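Local coordinates for cycloalternan-forming enzyme (Listeria monocytogenes serovar 1/2a, PDB 5F7U), which is a multidomain member of glycoside hydrolase family 31, with a TIM-barrel domain and a C-terminal family 6 carbohydrate-binding module that holds sugars and a magnesium ion, at residues A943-L948 / T961-V966; F965-D970 / G1053-H1058. The protein carries 1 engineered substitution. All coordinates share one frame; numbering follows the deposited sequence.

Contact 1 of 2, residues A943-L948 / T961-V966; sequences AEFGHL and TGTGFV. With MG (magnesium ion), chain G; GLC (alpha-D-glucopyranose), chain B; GLC (alpha-D-glucopyranose), chain C.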
loop_
_atom_site.group_PDB
_atom_site.type_symbol
_atom_site.label_atom_id
_atom_site.label_comp_id
_atom_site.label_asym_id
_atom_site.label_seq_id
_atom_site.Cartn_x
_atom_site.Cartn_y
_atom_site.Cartn_z
ATOM N N ALA A 943 25.382 -28.398 -5.258
ATOM C CA ALA A 943 26.745 -27.958 -4.998
ATOM C C ALA A 943 27.079 -26.670 -5.759
ATOM O O ALA A 943 27.804 -25.814 -5.251
ATOM C CB ALA A 943 27.744 -29.065 -5.322
ATOM N N GLU A 944 26.515 -26.533 -6.962
ATOM C CA GLU A 944 26.756 -25.368 -7.822
ATOM C C GLU A 944 26.156 -24.065 -7.242
ATOM O O GLU A 944 26.530 -22.958 -7.671
ATOM C CB GLU A 944 26.259 -25.641 -9.256
ATOM C CG GLU A 944 24.777 -25.978 -9.392
ATOM C CD GLU A 944 24.433 -27.475 -9.384
ATOM O OE1 GLU A 944 25.086 -28.328 -8.737
ATOM O OE2 GLU A 944 23.433 -27.815 -10.029
ATOM N N PHE A 945 25.244 -24.211 -6.275
ATOM C CA PHE A 945 24.669 -23.057 -5.555
ATOM C C PHE A 945 25.366 -22.782 -4.223
ATOM O O PHE A 945 25.026 -21.811 -3.515
ATOM C CB PHE A 945 23.157 -23.209 -5.321
ATOM C CG PHE A 945 22.332 -23.430 -6.566
ATOM C CD1 PHE A 945 22.740 -22.966 -7.832
ATOM C CD2 PHE A 945 21.104 -24.087 -6.465
ATOM C CE1 PHE A 945 21.947 -23.186 -8.970
ATOM C CE2 PHE A 945 20.301 -24.299 -7.591
ATOM C CZ PHE A 945 20.724 -23.845 -8.848
ATOM N N GLY A 946 26.345 -23.615 -3.877
ATOM C CA GLY A 946 27.060 -23.463 -2.604
ATOM C C GLY A 946 28.005 -22.271 -2.616
ATOM O O GLY A 946 28.177 -21.602 -3.652
ATOM N N HIS A 947 28.593 -21.983 -1.457
ATOM C CA HIS A 947 29.654 -20.974 -1.344
ATOM C C HIS A 947 30.964 -21.625 -1.745
ATOM O O HIS A 947 31.425 -22.563 -1.092
ATOM C CB HIS A 947 29.740 -20.421 0.082
ATOM C CG HIS A 947 28.432 -19.906 0.599
ATOM N ND1 HIS A 947 27.965 -18.643 0.308
ATOM C CD2 HIS A 947 27.483 -20.487 1.374
ATOM C CE1 HIS A 947 26.790 -18.461 0.886
ATOM N NE2 HIS A 947 26.479 -19.562 1.547
ATOM N N LEU A 948 31.554 -21.136 -2.830
ATOM C CA LEU A 948 32.704 -21.809 -3.426
ATOM C C LEU A 948 34.004 -21.063 -3.184
ATOM O O LEU A 948 34.055 -19.839 -3.320
ATOM C CB LEU A 948 32.485 -22.001 -4.934
ATOM C CG LEU A 948 31.156 -22.591 -5.424
ATOM C CD1 LEU A 948 31.148 -22.676 -6.945
ATOM C CD2 LEU A 948 30.889 -23.962 -4.816
ATOM N N THR A 961 21.879 -33.197 -11.187
ATOM C CA THR A 961 20.694 -32.430 -10.862
ATOM C C THR A 961 21.097 -30.950 -10.769
ATOM O O THR A 961 22.308 -30.604 -10.629
ATOM C CB THR A 961 20.006 -32.916 -9.569
ATOM O OG1 THR A 961 20.856 -32.654 -8.455
ATOM C CG2 THR A 961 19.659 -34.422 -9.630
ATOM N N GLY A 962 20.078 -30.091 -10.827
ATOM C CA GLY A 962 20.275 -28.645 -10.887
ATOM C C GLY A 962 20.834 -28.258 -12.245
ATOM O O GLY A 962 20.512 -28.885 -13.252
ATOM N N THR A 963 21.692 -27.236 -12.267
ATOM C CA THR A 963 22.277 -26.745 -13.522
ATOM C C THR A 963 23.655 -27.327 -13.845
ATOM O O THR A 963 24.200 -27.070 -14.928
ATOM C CB THR A 963 22.378 -25.204 -13.531
ATOM O OG1 THR A 963 23.232 -24.771 -12.459
ATOM C CG2 THR A 963 20.989 -24.559 -13.409
ATOM N N GLY A 964 24.215 -28.097 -12.915
ATOM C CA GLY A 964 25.530 -28.723 -13.105
ATOM C C GLY A 964 26.090 -29.317 -11.823
ATOM O O GLY A 964 25.357 -29.929 -11.018
ATOM N N PHE A 965 27.396 -29.108 -11.651
ATOM C CA PHE A 965 28.184 -29.676 -10.558
ATOM C C PHE A 965 29.439 -28.838 -10.336
ATOM O O PHE A 965 29.842 -28.069 -11.214
ATOM C CB PHE A 965 28.557 -31.143 -10.854
ATOM C CG PHE A 965 29.178 -31.362 -12.216
ATOM C CD1 PHE A 965 30.547 -31.167 -12.416
ATOM C CD2 PHE A 965 28.391 -31.792 -13.301
ATOM C CE1 PHE A 965 31.126 -31.398 -13.657
ATOM C CE2 PHE A 965 28.967 -32.004 -14.554
ATOM C CZ PHE A 965 30.335 -31.808 -14.729
ATOM N N VAL A 966 30.063 -29.017 -9.177
ATOM C CA VAL A 966 31.362 -28.426 -8.875
ATOM C C VAL A 966 32.432 -29.370 -9.438
ATOM O O VAL A 966 32.401 -30.569 -9.154
ATOM C CB VAL A 966 31.509 -28.203 -7.353
ATOM C CG1 VAL A 966 32.939 -27.858 -6.974
ATOM C CG2 VAL A 966 30.574 -27.092 -6.910
HETATM MG MG MG G . 24.016 -30.203 -9.289
HETATM C C1 GLC B . 25.250 -20.505 -10.071
HETATM C C2 GLC B . 24.979 -21.608 -11.105
HETATM C C3 GLC B . 24.027 -21.121 -12.201
HETATM C C4 GLC B . 22.727 -20.565 -11.623
HETATM C C5 GLC B . 23.064 -19.521 -10.559
HETATM C C6 GLC B . 21.832 -18.995 -9.843
HETATM O O2 GLC B . 26.208 -22.087 -11.663
HETATM O O3 GLC B . 23.705 -22.203 -13.072
HETATM O O4 GLC B . 21.938 -19.958 -12.661
HETATM O O5 GLC B . 23.976 -20.051 -9.573
HETATM O O6 GLC B . 22.332 -18.007 -8.932
HETATM C C1 GLC C . 29.224 -15.642 -6.292
HETATM C C2 GLC C . 30.529 -16.249 -6.857
HETATM C C3 GLC C . 30.785 -17.658 -6.323
HETATM C C4 GLC C . 30.776 -17.679 -4.792
HETATM C C5 GLC C . 29.562 -16.964 -4.168
HETATM C C6 GLC C . 30.027 -15.942 -3.123
HETATM O O2 GLC C . 30.555 -16.260 -8.291
HETATM O O3 GLC C . 32.051 -18.139 -6.795
HETATM O O4 GLC C . 30.816 -19.032 -4.338
HETATM O O5 GLC C . 28.675 -16.381 -5.159
HETATM O O6 GLC C . 28.924 -15.498 -2.324
#
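Glu944 OE2 is held by the magnesium ion, at 2.6 Å, and by two backbone N-H groups of the loop 961-964, one of them weakly. The backbone N of Gly964 donates to Glu944 OE2 at 3.0 Å, arriving from above the carboxylate plane, 69° out of it. A weak, bent bond from Thr963 N to the same oxygen adds a third hold. The other oxygen, Glu944 OE1, binds the magnesium ion at 2.2 Å, so the carboxylate is bidentate, and the carbonyl oxygens of Thr961 and Gly964 come in to the metal from the loop. Glu942 and Asp1057 complete the site. Two acceptors such as Glu944 OE1 and Gly964 O can therefore lie 2.8 Å apart, since the cation they share offsets their repulsion. Glu944 reaches the loop through a side chain bent at chi2 (-94°), which brings OE2 within reach of the loop's N-H groups. Thr963 OG1 sits obliquely across Glu944 CG. The same hydroxyl, Thr963 OG1, shares a 2.7 Å hydrogen bond with O3 of one glucose; the Phe945 ring lies obliquely to the ring oxygen of that sugar. A second glucose accepts a nearly straight bond at its O4 from Leu948 N, 2.7 Å long. Away from the metal the contact turns apolar: the CG2 branch of Val966 lies 3.8 Å from Ala943 CB, and the Leu948 and Val966 side chains run past each other in opposite directions, with Leu948 CD2 against the same CG2. The site is consistent with the structural metal site known from family 6 modules, often calcium there; here a magnesium ion is modelled, beside a sugar pocket. The 3-10 turn 943-945 leads into strand 947-949 at the edge of one sheet, whereas Val966 belongs to strand 965-968 of another; Val976 on strand 975-981 packs against both Leu948 and Val966.

Contact 2 of 2, residues F965-D970 / G1053-H1058; sequences FVAGFD and GINFDH. With MG (magnesium ion), chain G; GLC (alpha-D-glucopyranose), chain D; GLC (alpha-D-glucopyranose), chain E.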
loop_
_atom_site.group_PDB
_atom_site.type_symbol
_atom_site.label_atom_id
_atom_site.label_comp_id
_atom_site.label_asym_id
_atom_site.label_seq_id
_atom_site.Cartn_x
_atom_site.Cartn_y
_atom_site.Cartn_z
ATOM N N PHE A 965 27.396 -29.108 -11.651
ATOM C CA PHE A 965 28.184 -29.676 -10.558
ATOM C C PHE A 965 29.439 -28.838 -10.336
ATOM O O PHE A 965 29.842 -28.069 -11.214
ATOM C CB PHE A 965 28.557 -31.143 -10.854
ATOM C CG PHE A 965 29.178 -31.362 -12.216
ATOM C CD1 PHE A 965 30.547 -31.167 -12.416
ATOM C CD2 PHE A 965 28.391 -31.792 -13.301
ATOM C CE1 PHE A 965 31.126 -31.398 -13.657
ATOM C CE2 PHE A 965 28.967 -32.004 -14.554
ATOM C CZ PHE A 965 30.335 -31.808 -14.729
ATOM N N VAL A 966 30.063 -29.017 -9.177
ATOM C CA VAL A 966 31.362 -28.426 -8.875
ATOM C C VAL A 966 32.432 -29.370 -9.438
ATOM O O VAL A 966 32.401 -30.569 -9.154
ATOM C CB VAL A 966 31.509 -28.203 -7.353
ATOM C CG1 VAL A 966 32.939 -27.858 -6.974
ATOM C CG2 VAL A 966 30.574 -27.092 -6.910
ATOM N N ALA A 967 33.355 -28.839 -10.244
ATOM C CA ALA A 967 34.298 -29.685 -11.012
ATOM C C ALA A 967 35.699 -29.818 -10.400
ATOM O O ALA A 967 36.330 -28.804 -10.053
ATOM C CB ALA A 967 34.407 -29.175 -12.442
ATOM N N GLY A 968 36.192 -31.060 -10.296
ATOM C CA GLY A 968 37.591 -31.325 -9.880
ATOM C C GLY A 968 37.744 -31.242 -8.364
ATOM O O GLY A 968 37.895 -32.269 -7.689
ATOM N N PHE A 969 37.736 -30.014 -7.832
ATOM C CA PHE A 969 37.666 -29.790 -6.391
ATOM C C PHE A 969 38.802 -30.579 -5.696
ATOM O O PHE A 969 38.605 -31.228 -4.661
ATOM C CB PHE A 969 36.229 -30.155 -5.939
ATOM C CG PHE A 969 35.956 -30.038 -4.462
ATOM C CD1 PHE A 969 36.587 -29.083 -3.655
ATOM C CD2 PHE A 969 34.999 -30.873 -3.884
ATOM C CE1 PHE A 969 36.291 -28.998 -2.295
ATOM C CE2 PHE A 969 34.693 -30.784 -2.536
ATOM C CZ PHE A 969 35.339 -29.844 -1.737
ATOM N N ASP A 970 40.001 -30.484 -6.280
ATOM C CA ASP A 970 41.074 -31.445 -6.012
ATOM C C ASP A 970 42.400 -30.849 -5.538
ATOM O O ASP A 970 43.461 -31.472 -5.678
ATOM C CB ASP A 970 41.287 -32.323 -7.244
ATOM C CG ASP A 970 41.846 -31.555 -8.435
ATOM O OD1 ASP A 970 41.553 -30.345 -8.592
ATOM O OD2 ASP A 970 42.591 -32.172 -9.224
ATOM N N GLY A 1053 40.520 -36.080 -7.760
ATOM C CA GLY A 1053 39.480 -35.203 -8.269
ATOM C C GLY A 1053 38.127 -35.874 -8.251
ATOM O O GLY A 1053 38.023 -37.092 -8.443
ATOM N N ILE A 1054 37.096 -35.064 -8.000
ATOM C CA ILE A 1054 35.704 -35.499 -8.075
ATOM C C ILE A 1054 34.892 -34.427 -8.795
ATOM O O ILE A 1054 35.313 -33.270 -8.868
ATOM C CB ILE A 1054 35.062 -35.773 -6.675
ATOM C CG1 ILE A 1054 34.791 -34.476 -5.880
ATOM C CG2 ILE A 1054 35.898 -36.742 -5.865
ATOM C CD1 ILE A 1054 33.925 -34.667 -4.641
ATOM N N ASN A 1055 33.750 -34.819 -9.346
ATOM C CA ASN A 1055 32.710 -33.853 -9.701
ATOM C C ASN A 1055 31.622 -33.982 -8.662
ATOM O O ASN A 1055 31.197 -35.090 -8.342
ATOM C CB ASN A 1055 32.195 -34.082 -11.119
ATOM C CG ASN A 1055 33.254 -33.788 -12.162
ATOM O OD1 ASN A 1055 34.141 -32.956 -11.936
ATOM N ND2 ASN A 1055 33.177 -34.468 -13.306
ATOM N N PHE A 1056 31.205 -32.850 -8.106
ATOM C CA PHE A 1056 30.336 -32.842 -6.919
ATOM C C PHE A 1056 28.972 -32.262 -7.313
ATOM O O PHE A 1056 28.851 -31.072 -7.581
ATOM C CB PHE A 1056 31.065 -32.048 -5.821
ATOM C CG PHE A 1056 30.375 -32.006 -4.466
ATOM C CD1 PHE A 1056 29.315 -32.857 -4.119
ATOM C CD2 PHE A 1056 30.857 -31.114 -3.504
ATOM C CE1 PHE A 1056 28.729 -32.778 -2.844
ATOM C CE2 PHE A 1056 30.282 -31.030 -2.240
ATOM C CZ PHE A 1056 29.225 -31.874 -1.899
ATOM N N ASP A 1057 27.961 -33.126 -7.382
ATOM C CA ASP A 1057 26.637 -32.736 -7.880
ATOM C C ASP A 1057 25.774 -31.996 -6.846
ATOM O O ASP A 1057 25.313 -30.879 -7.083
ATOM C CB ASP A 1057 25.872 -33.960 -8.401
ATOM C CG ASP A 1057 24.560 -33.584 -9.090
ATOM O OD1 ASP A 1057 24.345 -32.385 -9.438
ATOM O OD2 ASP A 1057 23.745 -34.506 -9.271
ATOM N N HIS A 1058 25.540 -32.644 -5.717
ATOM C CA HIS A 1058 24.586 -32.158 -4.711
ATOM C C HIS A 1058 24.718 -32.955 -3.429
ATOM O O HIS A 1058 25.380 -33.988 -3.413
ATOM C CB HIS A 1058 23.124 -32.238 -5.229
ATOM C CG HIS A 1058 22.553 -33.632 -5.345
ATOM N ND1 HIS A 1058 21.806 -34.030 -6.434
ATOM C CD2 HIS A 1058 22.557 -34.688 -4.496
ATOM C CE1 HIS A 1058 21.383 -35.270 -6.256
ATOM N NE2 HIS A 1058 21.830 -35.696 -5.089
HETATM MG MG MG G . 24.016 -30.203 -9.289
HETATM C C1 GLC D . 38.222 -35.042 -16.166
HETATM C C2 GLC D . 36.700 -34.838 -16.155
HETATM C C3 GLC D . 36.301 -33.632 -15.293
HETATM C C4 GLC D . 36.894 -33.721 -13.885
HETATM C C5 GLC D . 38.413 -33.865 -14.020
HETATM C C6 GLC D . 39.128 -33.961 -12.684
HETATM O O1 GLC D . 38.886 -34.049 -16.977
HETATM O O2 GLC D . 36.203 -34.649 -17.482
HETATM O O3 GLC D . 34.879 -33.535 -15.261
HETATM O O4 GLC D . 36.550 -32.549 -13.131
HETATM O O5 GLC D . 38.736 -35.030 -14.815
HETATM O O6 GLC D . 40.526 -34.046 -12.974
HETATM C C1 GLC E . 41.326 -34.070 -11.776
HETATM C C2 GLC E . 42.795 -33.798 -12.122
HETATM C C3 GLC E . 43.402 -34.985 -12.890
HETATM C C4 GLC E . 43.188 -36.311 -12.143
HETATM C C5 GLC E . 41.725 -36.483 -11.691
HETATM C C6 GLC E . 41.524 -37.654 -10.733
HETATM O O2 GLC E . 42.887 -32.580 -12.867
HETATM O O3 GLC E . 44.799 -34.761 -13.120
HETATM O O4 GLC E . 43.560 -37.417 -12.974
HETATM O O5 GLC E . 41.250 -35.293 -11.036
HETATM O O6 GLC E . 42.244 -37.436 -9.516
#
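With CG beside the backbone N (chi1 -67°), Asn1055 brings its amide obliquely across the Phe965 ring, which a chi1 of 51° turns toward it. Phe965 CE1 lies 3.5 Å from Asn1055 CG, the ring and amide planes 28° apart. Both ends of the amide are used. Asn1055 OD1 accepts from Gly968 N at 3.2 Å, nearly along the C=O axis. A glucose O4 also donates to Asn1055 OD1, at 2.7 Å, while ND2 donates to O3 of that same sugar. The three bonds hold the amide's rotation, and the donor N-H of Gly968 marks the OD1 end as oxygen. A second glucose takes a straight bond at O6 from Gly1053 N, 2.8 Å long, so backbone and side chain together line this sugar pocket. The strands run antiparallel. Val966 and Phe1056 form a hydrogen-bonded pair, Phe1056 N to Val966 O measuring 2.8 Å, and Ile1054 N donates to Gly968 O. On the face carrying Val966 and Phe1056, the Phe969 ring lies alongside its neighbours, with CD2 4.0 Å from Ile1054 CD1 and CE2 reaching Phe1056 CD2. Asp1057 sends OD1 to the magnesium ion and pairs through OD2 with Arg994, opposite which Asp1057 and His1058 make a classic beta bulge. Strand 965-968 lies between strands 953-954 and 1054-1062, and the latter continues the sheet to strand 987-996.

How the contacts relate
Both contacts are largely buried and lie in the family 6 carbohydrate-binding module, their centres about 9 Å apart, sharing Phe965 and Val966 on strand 965-968. Contact 1 is a loop-and-turn junction held by a cation, with few direct hydrogen bonds between its segments; contact 2 is an antiparallel strand pairing, firm at Val966-Phe1056, with apolar packing of Phe969 on Ile1054 and Phe1056. The magnesium ion joins them: Asp1057 of contact 2 adds a ligand to the shell that contact 1 largely supplies, with Glu942 as the remaining one. Thr961 reinforces the join, its OG1 lying 2.6 Å from His1058 ND1 in a probable hydrogen bond. Each contact also borders sugars, but different ones, in two separate pockets.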